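Long-range contacts in HpuA (Kingella denitrificans ATCC 33394, PDB 5EC6), which probably serves as an outer-membrane lipoprotein receptor that binds haemoglobin, so that the bacterium can draw iron from the haem of its host: residues 38-43 / 154-159; 175-180 / 212-217; 262-267 / 282-287. One frame throughout, in Å; residues are numbered along the deposited sequence.

Contact 1. Residues 38-43 / 154-159; sequences EQRTFA and GTPAPT
Arg-40 and Gly-154 form an antiparallel hydrogen-bonded pair, Arg-40 N reaching Gly-154 O at 2.9 Å and Gly-154 N returning to Arg-40 O at 2.9 Å, just where strand 148-154 gives way to loop. The chain of Gln-39 bends at CG (chi2 -67°), which brings OE1 of Gln-39 to 3.0 Å from C of Gly-154, roughly perpendicular to its C=O (about 94°), a close approach and not a hydrogen bond. NE2 of Gln-39 gives a nearly straight hydrogen bond to Thr-155 OG1 at 3.1 Å, with the hydroxyl close to the amide plane, and also serves Arg-37 O; the two bonds together should fix the rotation of the amide. Pro-156 packs between Glu-38 O and the Arg-40 side chain. Its CD touches Glu-38 O at 3.6 Å, while its CB sits over the centre of one face of the guanidinium, 4.0 Å from CZ of Arg-40, whose NH2 is bonded to Asn-245 OD1. The contact lies near the surface, where strand 40-43 pairs with strand 148-154; the loop then runs alongside strand 256-265, with Ala-157 packed on Leu-264, while Gln-39 rests on strand 48-57.

Contact 2. Residues 175-180 / 212-217; sequences ATYEVI and LTVNFN
Four backbone hydrogen bonds join Ala-175 to Val-214 and Tyr-177 to Leu-212 as antiparallel hydrogen-bonded pairs, and the side chains of these residues, with Val-179 and Phe-216, pack on one face. At one end Leu-212 drives its branch point into the fork of Val-179: CG of Leu-212 lies 4.0 Å from CG2 of Val-179, and CD1 of Leu-212 is as near to CG1 of Val-179, the two chains crossing at about a right angle. Farther along, the Tyr-177 ring turns its edge to Leu-212 O, and CG2 of Val-214 lies 4.0 Å from CE1 of Tyr-177. The other branch of Val-214, CG1, covers the centre of one face of Phe-216, whose CE2 edge meets the methyl of Ala-175 at 4.1 Å. On the other face Thr-176 and Thr-213 form a non-hydrogen-bonded pair, their torsions (chi1 -64° and -72°) turning the OG1 atoms of Thr-176 and Thr-213 together to hydrogen-bond at 2.7 Å. Leu-319 N also bonds Thr-176 OG1, and His-318 ND1 bonds Thr-213 OG1. One face is thus mostly apolar, Tyr-177 OH being bonded to Gly-281 O, whereas the other is a buried polar seam that ties down the C-terminal segment.

Contact 3. Residues 262-267 / 282-287; sequences GGLFAK and GEIGGT
Leu-264 and Ile-284 meet on one face of an antiparallel ladder, while Phe-265 and Glu-283 occupy the other. On the first face the two aliphatic chains slant across each other, CD2 of Leu-264 lying 3.8 Å from CD1 of Ile-284. Ile-284 reaches this partner because its CG1 is anti to the backbone N (chi1 -169°), which carries the longer branch over the neighbouring strand, where CG1 of Ile-284 also rests 3.6 Å from Gly-263 O. On the second face the Phe-265 ring extends along the opposing backbone with its edge turned to it: CE2 of Phe-265 is 3.7 Å from Gly-285 N, which lies near the ring plane. Gly-285 has no CB to obstruct that edge. Glu-283 stands beside the base of the ring, and its extended chain carries the carboxylate away to the backbone N-H groups of Lys-134 and Ser-135, which bind one oxygen each and so probably help to offset the charge of this buried group.

At the Gly-262/Gly-286 end the CA atoms of these two residues come to 3.7 Å, an approach made possible by the lack of a CB on either. At the Phe-265 end Gly-282 and Glu-283 both face Phe-265, forming a classic beta bulge; beyond it a water links Lys-267 O to Gly-282 N. Phe-265 N still donates an almost straight bond to Glu-283 O at 2.8 Å, although it lies well above the carbonyl plane. Strands 256-265 and 283-289 are here enclosed on both faces, Leu-264 and Ile-284 packing on Tyr-177 of strand 174-185, and Phe-265 and Glu-283 on Met-136 of strand 136-142.

In the fold
Contact 3 lies between the other two, its centre about 7 Å from that of contact 1 and about 10 Å from that of contact 2. Residues 154-159 bond to the end of strand 256-265 and the residue after it through probable hydrogen bonds from Ala-157 N to Leu-264 O and from Ala-266 N to Thr-155 O, each 2.9 Å, while the Phe-42 ring packs on Gly-262. Toward contact 2 the join is apolar: Val-179 CG1 lies 3.7 Å from Ile-284 CG2, and Phe-216 CZ 3.8 Å from Leu-264 CD1. Contacts 1 and 2 stay about 7 Å apart at their nearest atoms. The three contacts join neighbouring strands and a connecting loop of the beta-rich body; the receptor is here without haemoglobin, so its binding site cannot be placed among them.

Contact 1. Residues 38-43 / 154-159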
loop_
_atom_site.group_PDB
_atom_site.type_symbol
_atom_site.label_atom_id
_atom_site.label_comp_id
_atom_site.label_asym_id
_atom_site.label_seq_id
_atom_site.Cartn_x
_atom_site.Cartn_y
_atom_site.Cartn_z
ATOM N N GLU A 38 0.458 -12.439 -10.792
ATOM C CA GLU A 38 0.794 -11.180 -11.439
ATOM C C GLU A 38 0.528 -9.978 -10.531
ATOM O O GLU A 38 -0.484 -9.911 -9.832
ATOM C CB GLU A 38 0.003 -10.995 -12.729
ATOM C CG GLU A 38 0.422 -11.952 -13.845
ATOM C CD GLU A 38 -0.425 -11.818 -15.101
ATOM O OE1 GLU A 38 -1.483 -11.122 -15.044
ATOM O OE2 GLU A 38 -0.013 -12.412 -16.123
ATOM N N GLN A 39 1.495 -9.079 -10.510
ATOM C CA GLN A 39 1.435 -7.910 -9.619
ATOM C C GLN A 39 1.270 -6.663 -10.508
ATOM O O GLN A 39 1.660 -6.661 -11.660
ATOM C CB GLN A 39 2.714 -7.791 -8.790
ATOM C CG GLN A 39 2.999 -9.000 -7.910
ATOM C CD GLN A 39 1.982 -9.136 -6.816
ATOM O OE1 GLN A 39 1.860 -8.275 -5.971
ATOM N NE2 GLN A 39 1.196 -10.179 -6.881
ATOM N N ARG A 40 0.790 -5.598 -9.895
ATOM C CA ARG A 40 0.756 -4.280 -10.535
ATOM C C ARG A 40 1.359 -3.265 -9.564
ATOM O O ARG A 40 1.034 -3.289 -8.360
ATOM C CB ARG A 40 -0.708 -3.884 -10.783
ATOM C CG ARG A 40 -0.896 -2.468 -11.322
ATOM C CD ARG A 40 -2.349 -2.045 -11.196
ATOM N NE ARG A 40 -3.240 -2.729 -12.110
ATOM C CZ ARG A 40 -4.573 -2.698 -11.983
ATOM N NH1 ARG A 40 -5.174 -2.068 -10.940
ATOM N NH2 ARG A 40 -5.299 -3.323 -12.885
ATOM N N THR A 41 2.198 -2.351 -10.074
ATOM C CA THR A 41 2.769 -1.286 -9.245
ATOM C C THR A 41 2.510 0.106 -9.832
ATOM O O THR A 41 2.694 0.318 -11.044
ATOM C CB THR A 41 4.291 -1.421 -9.095
ATOM O OG1 THR A 41 4.569 -2.756 -8.571
ATOM C CG2 THR A 41 4.841 -0.404 -8.133
ATOM N N PHE A 42 2.117 1.022 -8.938
ATOM C CA PHE A 42 2.186 2.444 -9.216
ATOM C C PHE A 42 3.431 3.013 -8.592
ATOM O O PHE A 42 3.633 2.874 -7.368
ATOM C CB PHE A 42 0.946 3.070 -8.630
ATOM C CG PHE A 42 -0.322 2.470 -9.152
ATOM C CD1 PHE A 42 -0.882 2.919 -10.365
ATOM C CD2 PHE A 42 -0.942 1.430 -8.480
ATOM C CE1 PHE A 42 -2.009 2.349 -10.872
ATOM C CE2 PHE A 42 -2.099 0.874 -9.002
ATOM C CZ PHE A 42 -2.612 1.329 -10.204
ATOM N N ALA A 43 4.293 3.609 -9.402
ATOM C CA ALA A 43 5.532 4.187 -8.904
ATOM C C ALA A 43 5.793 5.554 -9.523
ATOM O O ALA A 43 5.447 5.794 -10.680
ATOM C CB ALA A 43 6.706 3.284 -9.147
ATOM N N GLY A 154 0.917 -4.469 -5.709
ATOM C CA GLY A 154 0.276 -5.667 -5.133
ATOM C C GLY A 154 -0.543 -6.425 -6.130
ATOM O O GLY A 154 -0.427 -6.252 -7.342
ATOM N N THR A 155 -1.336 -7.338 -5.571
ATOM C CA THR A 155 -2.246 -8.169 -6.347
ATOM C C THR A 155 -3.510 -7.367 -6.690
ATOM O O THR A 155 -4.247 -7.025 -5.803
ATOM C CB THR A 155 -2.630 -9.384 -5.484
ATOM O OG1 THR A 155 -1.449 -10.215 -5.263
ATOM C CG2 THR A 155 -3.662 -10.252 -6.137
ATOM N N PRO A 156 -3.704 -7.061 -7.940
ATOM C CA PRO A 156 -4.872 -6.250 -8.278
ATOM C C PRO A 156 -6.174 -6.958 -7.975
ATOM O O PRO A 156 -6.299 -8.203 -8.070
ATOM C CB PRO A 156 -4.749 -6.005 -9.787
ATOM C CG PRO A 156 -3.632 -6.804 -10.244
ATOM C CD PRO A 156 -2.881 -7.358 -9.109
ATOM N N ALA A 157 -7.162 -6.169 -7.607
ATOM C CA ALA A 157 -8.511 -6.693 -7.383
ATOM C C ALA A 157 -9.178 -7.139 -8.670
ATOM O O ALA A 157 -9.413 -6.334 -9.562
ATOM C CB ALA A 157 -9.389 -5.600 -6.739
ATOM N N PRO A 158 -9.545 -8.432 -8.794
ATOM C CA PRO A 158 -10.152 -8.797 -10.059
ATOM C C PRO A 158 -11.474 -8.057 -10.313
ATOM O O PRO A 158 -12.281 -7.993 -9.415
ATOM C CB PRO A 158 -10.441 -10.316 -9.844
ATOM C CG PRO A 158 -9.413 -10.746 -8.828
ATOM C CD PRO A 158 -9.320 -9.575 -7.890
ATOM N N THR A 159 -11.673 -7.531 -11.508
ATOM C CA THR A 159 -12.870 -6.738 -11.797
ATOM C C THR A 159 -14.135 -7.580 -11.724
ATOM O O THR A 159 -15.168 -7.096 -11.345
ATOM C CB THR A 159 -12.781 -6.025 -13.158
ATOM O OG1 THR A 159 -12.595 -7.001 -14.190
ATOM C CG2 THR A 159 -11.618 -5.031 -13.188
#

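Contact 2. Residues 175-180 / 212-217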
loop_
_atom_site.group_PDB
_atom_site.type_symbol
_atom_site.label_atom_id
_atom_site.label_comp_id
_atom_site.label_asym_id
_atom_site.label_seq_id
_atom_site.Cartn_x
_atom_site.Cartn_y
_atom_site.Cartn_z
ATOM N N ALA A 175 -17.539 2.097 -0.859
ATOM C CA ALA A 175 -16.612 1.511 0.127
ATOM C C ALA A 175 -15.689 2.584 0.669
ATOM O O ALA A 175 -15.306 3.498 -0.059
ATOM C CB ALA A 175 -15.746 0.483 -0.561
ATOM N N THR A 176 -15.375 2.459 1.945
ATOM C CA THR A 176 -14.489 3.378 2.642
ATOM C C THR A 176 -13.257 2.631 3.140
ATOM O O THR A 176 -13.342 1.560 3.751
ATOM C CB THR A 176 -15.268 4.026 3.802
ATOM O OG1 THR A 176 -16.343 4.804 3.246
ATOM C CG2 THR A 176 -14.426 4.916 4.626
ATOM N N TYR A 177 -12.111 3.268 2.914
ATOM C CA TYR A 177 -10.787 2.711 3.181
ATOM C C TYR A 177 -10.073 3.599 4.214
ATOM O O TYR A 177 -10.217 4.819 4.212
ATOM C CB TYR A 177 -9.959 2.623 1.897
ATOM C CG TYR A 177 -10.536 1.713 0.836
ATOM C CD1 TYR A 177 -11.569 2.162 -0.009
ATOM C CD2 TYR A 177 -10.072 0.418 0.676
ATOM C CE1 TYR A 177 -12.150 1.325 -0.929
ATOM C CE2 TYR A 177 -10.609 -0.419 -0.258
ATOM C CZ TYR A 177 -11.662 0.006 -1.059
ATOM O OH TYR A 177 -12.217 -0.822 -2.016
ATOM N N GLU A 178 -9.301 2.945 5.070
ATOM C CA GLU A 178 -8.532 3.579 6.130
ATOM C C GLU A 178 -7.099 3.453 5.646
ATOM O O GLU A 178 -6.621 2.335 5.496
ATOM C CB GLU A 178 -8.769 2.813 7.439
ATOM C CG GLU A 178 -8.104 3.415 8.680
ATOM C CD GLU A 178 -8.736 2.898 9.969
ATOM O OE1 GLU A 178 -9.972 2.580 9.996
ATOM O OE2 GLU A 178 -7.984 2.767 10.987
ATOM N N VAL A 179 -6.422 4.586 5.428
ATOM C CA VAL A 179 -5.177 4.587 4.658
ATOM C C VAL A 179 -4.060 5.352 5.411
ATOM O O VAL A 179 -4.336 6.204 6.281
ATOM C CB VAL A 179 -5.319 5.159 3.217
ATOM C CG1 VAL A 179 -6.447 4.460 2.471
ATOM C CG2 VAL A 179 -5.526 6.649 3.171
ATOM N N ILE A 180 -2.859 5.121 4.944
ATOM C CA ILE A 180 -1.697 5.908 5.366
ATOM C C ILE A 180 -0.975 6.418 4.133
ATOM O O ILE A 180 -0.816 5.699 3.149
ATOM C CB ILE A 180 -0.739 5.040 6.194
ATOM C CG1 ILE A 180 -1.410 4.548 7.493
ATOM C CG2 ILE A 180 0.550 5.802 6.516
ATOM C CD1 ILE A 180 -0.745 3.312 8.023
ATOM N N LEU A 212 -10.298 7.256 2.497
ATOM C CA LEU A 212 -10.686 7.439 1.096
ATOM C C LEU A 212 -11.939 6.608 0.840
ATOM O O LEU A 212 -12.019 5.446 1.240
ATOM C CB LEU A 212 -9.575 6.976 0.148
ATOM C CG LEU A 212 -8.200 7.614 0.334
ATOM C CD1 LEU A 212 -7.194 6.978 -0.605
ATOM C CD2 LEU A 212 -8.235 9.116 0.217
ATOM N N THR A 213 -12.911 7.203 0.146
ATOM C CA THR A 213 -14.126 6.509 -0.230
ATOM C C THR A 213 -14.277 6.462 -1.742
ATOM O O THR A 213 -14.098 7.480 -2.456
ATOM C CB THR A 213 -15.332 7.161 0.449
ATOM O OG1 THR A 213 -15.277 6.829 1.829
ATOM C CG2 THR A 213 -16.652 6.710 -0.096
ATOM N N VAL A 214 -14.646 5.260 -2.198
ATOM C CA VAL A 214 -14.942 4.997 -3.586
ATOM C C VAL A 214 -16.446 4.882 -3.722
ATOM O O VAL A 214 -17.095 4.086 -3.013
ATOM C CB VAL A 214 -14.263 3.713 -4.097
ATOM C CG1 VAL A 214 -14.704 3.462 -5.532
ATOM C CG2 VAL A 214 -12.754 3.804 -4.032
ATOM N N ASN A 215 -17.013 5.671 -4.642
ATOM C CA ASN A 215 -18.405 5.520 -5.056
ATOM C C ASN A 215 -18.405 4.831 -6.423
ATOM O O ASN A 215 -17.970 5.413 -7.399
ATOM C CB ASN A 215 -19.102 6.856 -5.126
ATOM C CG ASN A 215 -20.574 6.708 -5.374
ATOM O OD1 ASN A 215 -20.978 5.898 -6.214
ATOM N ND2 ASN A 215 -21.386 7.461 -4.644
ATOM N N PHE A 216 -18.800 3.567 -6.435
ATOM C CA PHE A 216 -18.821 2.754 -7.633
ATOM C C PHE A 216 -20.027 3.121 -8.514
ATOM O O PHE A 216 -20.017 2.786 -9.692
ATOM C CB PHE A 216 -18.881 1.271 -7.279
ATOM C CG PHE A 216 -17.614 0.754 -6.606
ATOM C CD1 PHE A 216 -16.536 0.358 -7.351
ATOM C CD2 PHE A 216 -17.512 0.736 -5.226
ATOM C CE1 PHE A 216 -15.378 -0.159 -6.742
ATOM C CE2 PHE A 216 -16.335 0.273 -4.619
ATOM C CZ PHE A 216 -15.272 -0.145 -5.382
ATOM N N ASN A 217 -21.046 3.744 -7.949
ATOM C CA ASN A 217 -22.222 4.208 -8.766
ATOM C C ASN A 217 -21.780 5.309 -9.707
ATOM O O ASN A 217 -22.120 5.299 -10.888
ATOM C CB ASN A 217 -23.376 4.681 -7.893
ATOM C CG ASN A 217 -23.800 3.690 -6.866
ATOM O OD1 ASN A 217 -23.839 2.487 -7.132
ATOM N ND2 ASN A 217 -24.104 4.178 -5.651
#

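Contact 3. Residues 262-267 / 282-287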
loop_
_atom_site.group_PDB
_atom_site.type_symbol
_atom_site.label_atom_id
_atom_site.label_comp_id
_atom_site.label_asym_id
_atom_site.label_seq_id
_atom_site.Cartn_x
_atom_site.Cartn_y
_atom_site.Cartn_z
ATOM N N GLY A 262 -3.724 5.179 -9.024
ATOM C CA GLY A 262 -3.777 4.067 -8.105
ATOM C C GLY A 262 -4.781 3.010 -8.475
ATOM O O GLY A 262 -5.300 3.011 -9.580
ATOM N N GLY A 263 -5.012 2.097 -7.556
ATOM C CA GLY A 263 -5.920 0.997 -7.820
ATOM C C GLY A 263 -6.388 0.287 -6.626
ATOM O O GLY A 263 -5.975 0.563 -5.470
ATOM N N LEU A 264 -7.325 -0.623 -6.867
ATOM C CA LEU A 264 -7.837 -1.502 -5.831
ATOM C C LEU A 264 -7.085 -2.825 -5.902
ATOM O O LEU A 264 -6.803 -3.308 -7.023
ATOM C CB LEU A 264 -9.319 -1.733 -6.045
ATOM C CG LEU A 264 -10.182 -0.439 -6.079
ATOM C CD1 LEU A 264 -11.635 -0.755 -6.342
ATOM C CD2 LEU A 264 -10.067 0.240 -4.716
ATOM N N PHE A 265 -6.779 -3.334 -4.726
ATOM C CA PHE A 265 -5.990 -4.545 -4.545
ATOM C C PHE A 265 -6.781 -5.569 -3.720
ATOM O O PHE A 265 -7.722 -5.238 -3.007
ATOM C CB PHE A 265 -4.671 -4.210 -3.859
ATOM C CG PHE A 265 -3.737 -3.345 -4.677
ATOM C CD1 PHE A 265 -2.907 -3.876 -5.659
ATOM C CD2 PHE A 265 -3.728 -1.982 -4.484
ATOM C CE1 PHE A 265 -2.035 -3.080 -6.376
ATOM C CE2 PHE A 265 -2.873 -1.161 -5.211
ATOM C CZ PHE A 265 -2.035 -1.702 -6.182
ATOM N N ALA A 266 -6.264 -6.800 -3.752
ATOM C CA ALA A 266 -6.770 -7.995 -3.029
ATOM C C ALA A 266 -7.865 -8.733 -3.768
ATOM O O ALA A 266 -8.883 -8.135 -4.227
ATOM C CB ALA A 266 -7.189 -7.701 -1.610
ATOM N N LYS A 267 -7.650 -10.052 -3.901
ATOM C CA LYS A 267 -8.700 -10.903 -4.449
ATOM C C LYS A 267 -9.877 -10.957 -3.497
ATOM O O LYS A 267 -9.764 -10.684 -2.313
ATOM C CB LYS A 267 -8.166 -12.327 -4.702
ATOM C CG LYS A 267 -7.200 -12.312 -5.845
ATOM C CD LYS A 267 -6.458 -13.624 -6.006
ATOM C CE LYS A 267 -5.470 -13.493 -7.157
ATOM N NZ LYS A 267 -4.167 -14.071 -6.748
ATOM N N GLY A 282 -10.418 -5.286 -1.218
ATOM C CA GLY A 282 -10.280 -5.025 0.155
ATOM C C GLY A 282 -9.100 -4.135 0.595
ATOM O O GLY A 282 -9.021 -3.788 1.773
ATOM N N GLU A 283 -8.201 -3.867 -0.338
ATOM C CA GLU A 283 -7.097 -2.959 -0.135
ATOM C C GLU A 283 -7.024 -1.950 -1.270
ATOM O O GLU A 283 -7.629 -2.125 -2.342
ATOM C CB GLU A 283 -5.789 -3.740 0.065
ATOM C CG GLU A 283 -5.916 -4.632 1.286
ATOM C CD GLU A 283 -4.771 -5.598 1.505
ATOM O OE1 GLU A 283 -3.823 -5.609 0.735
ATOM O OE2 GLU A 283 -4.846 -6.361 2.531
ATOM N N ILE A 284 -6.268 -0.875 -1.037
ATOM C CA ILE A 284 -6.216 0.246 -1.954
ATOM C C ILE A 284 -4.822 0.852 -1.856
ATOM O O ILE A 284 -4.226 0.819 -0.802
ATOM C CB ILE A 284 -7.305 1.321 -1.604
ATOM C CG1 ILE A 284 -7.439 2.366 -2.718
ATOM C CG2 ILE A 284 -7.020 2.018 -0.284
ATOM C CD1 ILE A 284 -8.723 3.143 -2.656
ATOM N N GLY A 285 -4.309 1.354 -2.953
ATOM C CA GLY A 285 -3.015 2.055 -2.920
ATOM C C GLY A 285 -2.771 2.874 -4.164
ATOM O O GLY A 285 -3.492 2.758 -5.138
ATOM N N GLY A 286 -1.762 3.737 -4.107
ATOM C CA GLY A 286 -1.426 4.530 -5.237
ATOM C C GLY A 286 -0.343 5.539 -4.953
ATOM O O GLY A 286 0.320 5.480 -3.914
ATOM N N THR A 287 -0.196 6.473 -5.897
ATOM C CA THR A 287 0.790 7.540 -5.799
ATOM C C THR A 287 0.115 8.882 -6.058
ATOM O O THR A 287 -0.943 8.958 -6.709
ATOM C CB THR A 287 1.967 7.347 -6.784
ATOM O OG1 THR A 287 1.474 7.255 -8.125
ATOM C CG2 THR A 287 2.774 6.105 -6.407
HETATM O O HOH W 1 -10.674 -8.267 -1.109
#